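Local coordinates for protein GTP-sensing transcriptional pleiotropic repressor CodY (Clostridioides difficile, PDB 5N0L) that probably represses transcription in response to nutrient supply, sensing isoleucine through a GAF domain that binds the amino acid as a cofactor, at residues Arg110-Thr115 with Ser133-Ser138. Numbering follows the deposited sequence. Where two conformers were deposited one is given.
With ILE (isoleucine), chain G.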
loop_
_atom_site.group_PDB
_atom_site.type_symbol
_atom_site.label_atom_id
_atom_site.label_comp_id
_atom_site.label_asym_id
_atom_site.label_seq_id
_atom_site.Cartn_x
_atom_site.Cartn_y
_atom_site.Cartn_z
ATOM N N ARG A 110 -6.174 -43.013 -7.012
ATOM C CA ARG A 110 -4.912 -42.247 -6.893
ATOM C C ARG A 110 -4.307 -42.506 -5.507
ATOM O O ARG A 110 -3.675 -41.641 -4.918
ATOM C CB ARG A 110 -5.169 -40.739 -7.094
ATOM C CG ARG A 110 -5.682 -40.384 -8.477
ATOM C CD ARG A 110 -5.797 -38.889 -8.712
ATOM N NE ARG A 110 -6.905 -38.196 -8.009
ATOM C CZ ARG A 110 -8.023 -37.730 -8.580
ATOM N NH1 ARG A 110 -8.906 -37.084 -7.845
ATOM N NH2 ARG A 110 -8.284 -37.927 -9.868
ATOM N N LEU A 111 -4.494 -43.721 -4.993
ATOM C CA LEU A 111 -4.176 -44.002 -3.584
ATOM C C LEU A 111 -2.726 -44.331 -3.453
ATOM O O LEU A 111 -2.241 -44.331 -2.309
ATOM C CB LEU A 111 -5.035 -45.109 -2.944
ATOM C CG LEU A 111 -6.567 -44.768 -2.968
ATOM C CD1 LEU A 111 -7.340 -45.944 -2.385
ATOM C CD2 LEU A 111 -6.832 -43.472 -2.192
ATOM N N GLN A 112 -2.058 -44.586 -4.580
ATOM C CA GLN A 112 -0.560 -44.857 -4.600
ATOM C C GLN A 112 0.278 -43.580 -4.515
ATOM O O GLN A 112 1.476 -43.580 -4.399
ATOM C CB GLN A 112 -0.088 -45.683 -5.793
ATOM C CG GLN A 112 -1.098 -46.422 -6.615
ATOM C CD GLN A 112 -1.597 -45.551 -7.765
ATOM O OE1 GLN A 112 -0.989 -45.588 -8.869
ATOM N NE2 GLN A 112 -2.692 -44.739 -7.517
ATOM N N LYS A 113 -0.327 -42.433 -4.534
ATOM C CA LYS A 113 0.392 -41.192 -4.452
ATOM C C LYS A 113 0.791 -40.819 -3.008
ATOM O O LYS A 113 0.263 -41.342 -2.045
ATOM C CB LYS A 113 -0.510 -40.053 -5.004
ATOM C CG LYS A 113 -0.764 -40.331 -6.476
ATOM C CD LYS A 113 -1.548 -39.199 -7.132
ATOM C CE LYS A 113 -0.668 -38.060 -7.467
ATOM N NZ LYS A 113 -1.314 -36.942 -8.256
ATOM N N TYR A 114 1.813 -39.977 -2.926
ATOM C CA TYR A 114 2.227 -39.367 -1.686
ATOM C C TYR A 114 1.794 -37.945 -1.738
ATOM O O TYR A 114 2.144 -37.251 -2.690
ATOM C CB TYR A 114 3.777 -39.373 -1.564
ATOM C CG TYR A 114 4.334 -40.822 -1.537
ATOM C CD1 TYR A 114 4.436 -41.490 -0.333
ATOM C CD2 TYR A 114 4.728 -41.459 -2.678
ATOM C CE1 TYR A 114 4.909 -42.797 -0.303
ATOM C CE2 TYR A 114 5.225 -42.778 -2.671
ATOM C CZ TYR A 114 5.282 -43.450 -1.465
ATOM O OH TYR A 114 5.849 -44.747 -1.420
ATOM N N THR A 115 1.100 -37.542 -0.708
ATOM C CA THR A 115 0.617 -36.164 -0.604
ATOM C C THR A 115 1.048 -35.501 0.714
ATOM O O THR A 115 0.912 -36.101 1.804
ATOM C CB THR A 115 -0.939 -36.184 -0.733
ATOM O OG1 THR A 115 -1.255 -36.727 -2.027
ATOM C CG2 THR A 115 -1.449 -34.677 -0.575
ATOM N N SER A 133 1.681 -33.195 -4.317
ATOM C CA SER A 133 1.354 -34.588 -4.559
ATOM C C SER A 133 2.067 -35.199 -5.724
ATOM O O SER A 133 2.249 -34.561 -6.722
ATOM C CB SER A 133 -0.130 -34.751 -4.706
ATOM O OG SER A 133 -0.560 -36.087 -4.862
ATOM N N ARG A 134 2.601 -36.444 -5.564
ATOM C CA ARG A 134 3.341 -37.068 -6.622
ATOM C C ARG A 134 3.337 -38.600 -6.460
ATOM O O ARG A 134 3.016 -39.158 -5.391
ATOM C CB ARG A 134 4.776 -36.503 -6.714
ATOM C CG ARG A 134 5.615 -37.019 -5.507
ATOM C CD ARG A 134 6.912 -36.304 -5.550
ATOM N NE ARG A 134 7.886 -36.785 -4.496
ATOM C CZ ARG A 134 8.991 -36.126 -4.194
ATOM N NH1 ARG A 134 9.364 -35.022 -4.813
ATOM N NH2 ARG A 134 9.865 -36.696 -3.254
ATOM N N TYR A 135 3.637 -39.263 -7.526
ATOM C CA TYR A 135 3.707 -40.722 -7.575
ATOM C C TYR A 135 5.176 -41.096 -7.147
ATOM O O TYR A 135 6.068 -40.278 -7.186
ATOM C CB TYR A 135 3.537 -41.287 -8.965
ATOM C CG TYR A 135 2.011 -41.142 -9.473
ATOM C CD1 TYR A 135 1.109 -42.064 -9.080
ATOM C CD2 TYR A 135 1.643 -40.090 -10.217
ATOM C CE1 TYR A 135 -0.237 -42.001 -9.408
ATOM C CE2 TYR A 135 0.313 -40.002 -10.614
ATOM C CZ TYR A 135 -0.611 -40.920 -10.180
ATOM O OH TYR A 135 -1.961 -40.825 -10.540
ATOM N N SER A 136 5.233 -42.331 -6.737
ATOM C CA SER A 136 6.553 -43.146 -6.717
ATOM C C SER A 136 7.450 -42.805 -5.514
ATOM O O SER A 136 7.928 -43.734 -4.849
ATOM C CB SER A 136 7.285 -43.027 -8.051
ATOM O OG SER A 136 8.420 -43.942 -8.217
ATOM N N ASN A 137 7.772 -41.575 -5.280
ATOM C CA ASN A 137 8.678 -41.102 -4.206
ATOM C C ASN A 137 8.031 -40.402 -3.067
ATOM O O ASN A 137 7.482 -39.285 -3.214
ATOM C CB ASN A 137 9.815 -40.260 -4.816
ATOM C CG ASN A 137 10.746 -41.117 -5.745
ATOM O OD1 ASN A 137 11.359 -42.139 -5.298
ATOM N ND2 ASN A 137 10.877 -40.693 -7.018
ATOM N N SER A 138 8.246 -40.890 -1.848
ATOM C CA SER A 138 7.904 -40.147 -0.699
ATOM C C SER A 138 8.714 -38.852 -0.586
ATOM O O SER A 138 9.816 -38.713 -1.186
ATOM C CB SER A 138 8.120 -41.010 0.532
ATOM O OG SER A 138 9.490 -41.477 0.462
HETATM N N ILE G . -6.220 -35.119 -6.642
HETATM C CA ILE G . -5.015 -34.424 -6.100
HETATM C C ILE G . -3.805 -34.794 -6.919
HETATM O O ILE G . -3.571 -35.983 -7.122
HETATM C CB ILE G . -4.830 -34.765 -4.637
HETATM C CG1 ILE G . -6.007 -34.187 -3.837
HETATM C CG2 ILE G . -3.604 -34.110 -4.095
HETATM C CD1 ILE G . -5.946 -32.692 -3.581
HETATM O OXT ILE G . -3.170 -33.889 -7.419
HETATM O O HOH W 1 3.220 -43.986 -6.541
HETATM O O HOH W 2 0.967 -35.517 -9.048
#
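Tyr-114 and Arg-134 form an antiparallel hydrogen-bonded pair, with Tyr-114 N giving a nearly straight bond to Arg-134 O (2.9 Å, 170° at the hydrogen) and Arg-134 N answering to Tyr-114 O. One step along, Thr-115 and Ser-133 make a non-hydrogen-bonded pair whose hydroxyls meet on the ligand side, OG1 to OG at 3.0 Å. Ser-133 CB also packs against the isoleucine CG2. Lys-113 crosses one face of the Tyr-135 ring, its CG 3.7 Å from the ring centroid in a CH-pi contact, while Gln-112 OE1 comes to the edge of the same ring. The two paired rungs lie at the open end of the hairpin formed by strands 114-122 and 125-134, in the central antiparallel sheet of the GAF domain, beside its effector pocket. A bend at chi3 (80°) turns the end of the lysine chain toward the isoleucine carboxylate, and NZ reaches its O (2.7 Å), Asp-63 and a water held by Ser-133 O. Asp-63 also bonds Tyr-135 OH, tying the covering ring to the lysine's charged end. On the other face of the sheet, Ser-138 CB sits over the Tyr-114 ring, 4.0 Å from its centroid. Arg-134 fixes residues 137-138, NE and NH2 holding Asn-137 O and Ser-138 O in the guanidinium plane.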